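Local coordinates for protein enoyl-CoA hydratase (Mycobacterium thermoresistibile, PDB 3T3W) that may hydrate 2-enoyl-CoA thioesters in lipid metabolism, as a hexameric member of the crotonase family, at residues F[100-103]-F[104-108]; F[131-134]-F[135-138]. All blocks are in the same frame, centred on the assembly; numbering follows the deposited sequence. Where two conformers were deposited one is given.

Contact 1: F[100-103]-F[104-108]; sequences AHES and RRYLE. With ZN (zinc ion), chain T.
With CG anti to the carbonyl carbon in each (chi1 -68° and -60°), E102 and Y106 bring their side chains together on the flank of helix 95-115 that their four-residue spacing makes them share. This is an i to i+4 contact within a crotonase-fold helix that contains a pi-type turn. E102 CG packs 3.6 Å from Y106 CD2, and the carboxylate and ring planes stand 60° apart, with OE1 near the ring plane at its edge. Beyond CG the glutamate runs extended to the zinc ion, which both its oxygens bind, OE1 at 2.2 Å and OE2 at 2.1 Å; E163, H252, H256 and a water complete the site. Q253 NE2 also hydrogen-bonds OE2 and probably helps to fix the carboxylate, while H81 stacks on the Y106 ring. E102 O accepts from Y106 N (i+4) and L107 N (i+5), and E108 N to S103 O is a second i+5 bond, the mark of the pi-type turn. In the conformer given, H101 CD2 meets R105 NH1 edge to edge, the planes nearly coplanar; D50 holds R105 by a salt bridge. S103 OG bonds to R226 of a second subunit and to A100 O, 3.0 Å away, approaching from above the carbonyl plane.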
loop_
_atom_site.group_PDB
_atom_site.type_symbol
_atom_site.label_atom_id
_atom_site.label_comp_id
_atom_site.label_asym_id
_atom_site.label_seq_id
_atom_site.Cartn_x
_atom_site.Cartn_y
_atom_site.Cartn_z
ATOM N N ALA F 100 6.619 24.856 -8.694
ATOM C CA ALA F 100 7.957 24.509 -9.088
ATOM C C ALA F 100 8.943 24.864 -7.984
ATOM O O ALA F 100 9.815 24.047 -7.630
ATOM C CB ALA F 100 8.337 25.236 -10.384
ATOM N N HIS F 101 8.870 26.085 -7.456
ATOM C CA HIS F 101 9.879 26.498 -6.489
ATOM C C HIS F 101 9.739 25.752 -5.161
ATOM O O HIS F 101 10.746 25.359 -4.540
ATOM C CB HIS F 101 9.824 28.004 -6.337
ATOM C CG HIS F 101 10.545 28.738 -7.436
ATOM N ND1 HIS F 101 9.931 29.145 -8.575
ATOM C CD2 HIS F 101 11.888 29.056 -7.584
ATOM C CE1 HIS F 101 10.853 29.738 -9.385
ATOM N NE2 HIS F 101 12.025 29.696 -8.777
ATOM N N GLU F 102 8.516 25.526 -4.715
ATOM C CA GLU F 102 8.315 24.810 -3.453
ATOM C C GLU F 102 8.672 23.334 -3.634
ATOM O O GLU F 102 9.181 22.690 -2.695
ATOM C CB GLU F 102 6.866 24.947 -2.980
ATOM C CG GLU F 102 6.498 26.376 -2.544
ATOM C CD GLU F 102 5.325 26.438 -1.572
ATOM O OE1 GLU F 102 5.225 27.493 -0.853
ATOM O OE2 GLU F 102 4.519 25.470 -1.494
ATOM N N SER F 103 8.437 22.782 -4.821
ATOM C CA SER F 103 8.772 21.373 -5.024
ATOM C C SER F 103 10.278 21.141 -4.882
ATOM O O SER F 103 10.701 20.069 -4.432
ATOM C CB SER F 103 8.211 20.767 -6.320
ATOM O OG SER F 103 8.887 21.252 -7.433
ATOM N N ARG F 104 11.077 22.126 -5.251
ATOM C CA ARG F 104 12.520 22.023 -5.174
ATOM C C ARG F 104 13.020 22.291 -3.754
ATOM O O ARG F 104 13.607 21.417 -3.092
ATOM C CB ARG F 104 13.168 23.001 -6.168
ATOM C CG ARG F 104 14.694 22.995 -6.129
ATOM C CD ARG F 104 15.298 24.150 -6.931
ATOM N NE ARG F 104 16.723 24.324 -6.600
ATOM C CZ ARG F 104 17.468 25.365 -6.962
ATOM N NH1 ARG F 104 16.932 26.358 -7.679
ATOM N NH2 ARG F 104 18.759 25.420 -6.613
ATOM N N ARG F 105 12.791 23.485 -3.245
ATOM C CA ARG F 105 13.490 23.850 -1.987
ATOM C C ARG F 105 12.821 23.379 -0.694
ATOM O O ARG F 105 13.471 23.336 0.349
ATOM C CB ARG F 105 13.712 25.350 -1.914
ATOM C CG ARG F 105 14.672 25.830 -2.981
ATOM C CD ARG F 105 15.041 27.280 -2.685
ATOM N NE ARG F 105 16.148 27.770 -3.483
ATOM C CZ ARG F 105 16.050 28.433 -4.624
ATOM N NH1 ARG F 105 14.860 28.668 -5.178
ATOM N NH2 ARG F 105 17.167 28.911 -5.196
ATOM N N TYR F 106 11.540 23.037 -0.757
ATOM C CA TYR F 106 10.850 22.551 0.394
ATOM C C TYR F 106 10.824 21.008 0.286
ATOM O O TYR F 106 11.570 20.303 1.002
ATOM C CB TYR F 106 9.483 23.222 0.518
ATOM C CG TYR F 106 9.545 24.754 0.657
ATOM C CD1 TYR F 106 10.684 25.375 1.180
ATOM C CD2 TYR F 106 8.448 25.561 0.328
ATOM C CE1 TYR F 106 10.722 26.746 1.320
ATOM C CE2 TYR F 106 8.482 26.934 0.485
ATOM C CZ TYR F 106 9.633 27.517 0.973
ATOM O OH TYR F 106 9.706 28.890 1.152
ATOM N N LEU F 107 10.109 20.483 -0.687
ATOM C CA LEU F 107 9.886 19.027 -0.746
ATOM C C LEU F 107 11.140 18.214 -1.106
ATOM O O LEU F 107 11.526 17.283 -0.366
ATOM C CB LEU F 107 8.776 18.726 -1.742
ATOM C CG LEU F 107 8.252 17.285 -1.748
ATOM C CD1 LEU F 107 7.616 16.967 -0.417
ATOM C CD2 LEU F 107 7.242 17.095 -2.865
ATOM N N GLU F 108 11.769 18.526 -2.240
ATOM C CA GLU F 108 12.900 17.740 -2.738
ATOM C C GLU F 108 14.104 17.834 -1.775
ATOM O O GLU F 108 14.754 16.825 -1.475
ATOM C CB GLU F 108 13.307 18.192 -4.152
ATOM C CG GLU F 108 14.490 17.464 -4.791
ATOM C CD GLU F 108 14.997 18.141 -6.066
ATOM O OE1 GLU F 108 14.151 18.612 -6.874
ATOM O OE2 GLU F 108 16.253 18.225 -6.239
HETATM ZN ZN ZN T . 3.653 26.358 0.220
HETATM O O HOH W 1 3.355 27.555 1.936
#

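Contact 2: F[131-134]-F[135-138]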
loop_
_atom_site.group_PDB
_atom_site.type_symbol
_atom_site.label_atom_id
_atom_site.label_comp_id
_atom_site.label_asym_id
_atom_site.label_seq_id
_atom_site.Cartn_x
_atom_site.Cartn_y
_atom_site.Cartn_z
ATOM N N GLY F 131 7.590 25.839 8.612
ATOM C CA GLY F 131 8.778 25.420 7.838
ATOM C C GLY F 131 9.965 24.945 8.676
ATOM O O GLY F 131 10.818 24.230 8.175
ATOM N N GLY F 132 10.095 25.371 9.924
ATOM C CA GLY F 132 11.088 24.787 10.842
ATOM C C GLY F 132 11.054 23.245 10.899
ATOM O O GLY F 132 12.095 22.558 11.023
ATOM N N LEU F 133 9.848 22.702 10.805
ATOM C CA LEU F 133 9.641 21.253 10.837
ATOM C C LEU F 133 10.275 20.562 9.645
ATOM O O LEU F 133 10.648 19.379 9.718
ATOM C CB LEU F 133 8.143 20.951 10.899
ATOM C CG LEU F 133 7.452 21.510 12.163
ATOM C CD1 LEU F 133 5.951 21.547 11.963
ATOM C CD2 LEU F 133 7.829 20.635 13.382
ATOM N N LEU F 134 10.398 21.272 8.528
ATOM C CA LEU F 134 11.062 20.722 7.339
ATOM C C LEU F 134 12.565 20.594 7.520
ATOM O O LEU F 134 13.209 19.875 6.754
ATOM C CB LEU F 134 10.752 21.554 6.085
ATOM C CG LEU F 134 9.521 21.141 5.315
ATOM C CD1 LEU F 134 8.271 21.356 6.169
ATOM C CD2 LEU F 134 9.396 21.859 3.991
ATOM N N LEU F 135 13.117 21.224 8.560
ATOM C CA LEU F 135 14.541 21.089 8.845
ATOM C C LEU F 135 14.816 19.950 9.826
ATOM O O LEU F 135 15.810 19.257 9.655
ATOM C CB LEU F 135 15.127 22.384 9.370
ATOM C CG LEU F 135 14.828 23.658 8.529
ATOM C CD1 LEU F 135 15.632 24.859 9.077
ATOM C CD2 LEU F 135 15.120 23.427 7.030
ATOM N N CYS F 136 13.979 19.769 10.856
ATOM C CA CYS F 136 14.240 18.759 11.858
ATOM C C CYS F 136 13.613 17.405 11.514
ATOM O O CYS F 136 14.232 16.364 11.796
ATOM C CB CYS F 136 13.825 19.226 13.273
ATOM S SG CYS F 136 12.100 19.639 13.492
ATOM N N TRP F 137 12.417 17.363 10.927
ATOM C CA TRP F 137 11.820 16.052 10.606
ATOM C C TRP F 137 12.677 15.148 9.747
ATOM O O TRP F 137 12.687 13.931 9.988
ATOM C CB TRP F 137 10.430 16.182 9.993
ATOM C CG TRP F 137 9.311 16.474 10.947
ATOM C CD1 TRP F 137 9.215 16.166 12.282
ATOM C CD2 TRP F 137 8.021 17.050 10.589
ATOM N NE1 TRP F 137 7.997 16.538 12.801
ATOM C CE2 TRP F 137 7.224 17.072 11.819
ATOM C CE3 TRP F 137 7.475 17.544 9.419
ATOM C CZ2 TRP F 137 5.940 17.562 11.841
ATOM C CZ3 TRP F 137 6.183 18.045 9.465
ATOM C CH2 TRP F 137 5.428 18.030 10.637
ATOM N N PRO F 138 13.423 15.692 8.762
ATOM C CA PRO F 138 14.318 14.811 7.958
ATOM C C PRO F 138 15.468 14.151 8.744
ATOM O O PRO F 138 16.088 13.215 8.261
ATOM C CB PRO F 138 14.849 15.749 6.861
ATOM C CG PRO F 138 13.701 16.728 6.720
ATOM C CD PRO F 138 13.289 17.019 8.135
#
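L133 lays its side chain across the indole of W137, four residues on, over a buried helical turn. Its CB starts the contact, sitting 3.7 Å from the centroid of the six-membered ring and just 9° off the ring normal, a CH-pi contact over the face. CG, anti to the carbonyl carbon (chi1 -62°), rides higher above the same face, and its two methyls turn back down over the ring: CD1 comes within 3.8 Å of W137 CH2, while CD2 lies 3.9 Å from both CZ2 and CE2 and more loosely meets C136 SG. The backbone holds this pairing in place, since W137 N donates to L133 O at 2.9 Å. H167 meets the indole edge-to-face. P138 has no N-H to offer L134 O; its CD instead lies 3.2 Å from that oxygen, which S110 OG of helix 95-115 satisfies. At the start of the turn G132 O accepts from L135 N and weakly from C136 N. W137 O reaches a third subunit through R174. A glycine pair leading into a short buried helix after a strand is characteristic of the crotonase fold; G131 lies where family members use a glycine N-H as one of two oxyanion-hole donors, and probably does the same here.

How the contacts relate
From the N terminus the chain first reaches contact 1, in the middle of helix 95-115, then passes through strands 120-124 and 127-129 to contact 2 on the short helix 133-136. The two are in series: each closes no more than a local turn, with no residues between its segments, and neither encloses or crosses the other. Their centres lie about 14 Å apart, yet they meet directly where Y106 CB packs 3.7 Å from L134 CD2, joining the long helix to the buried one. Contact 1 lies at the surface, beside helix 241-263; contact 2 lies near the centre of the chain, against strand 120-124, with the L134 side chain about 8 Å from the zinc ion that E102 binds. Helix 46-61 touches both.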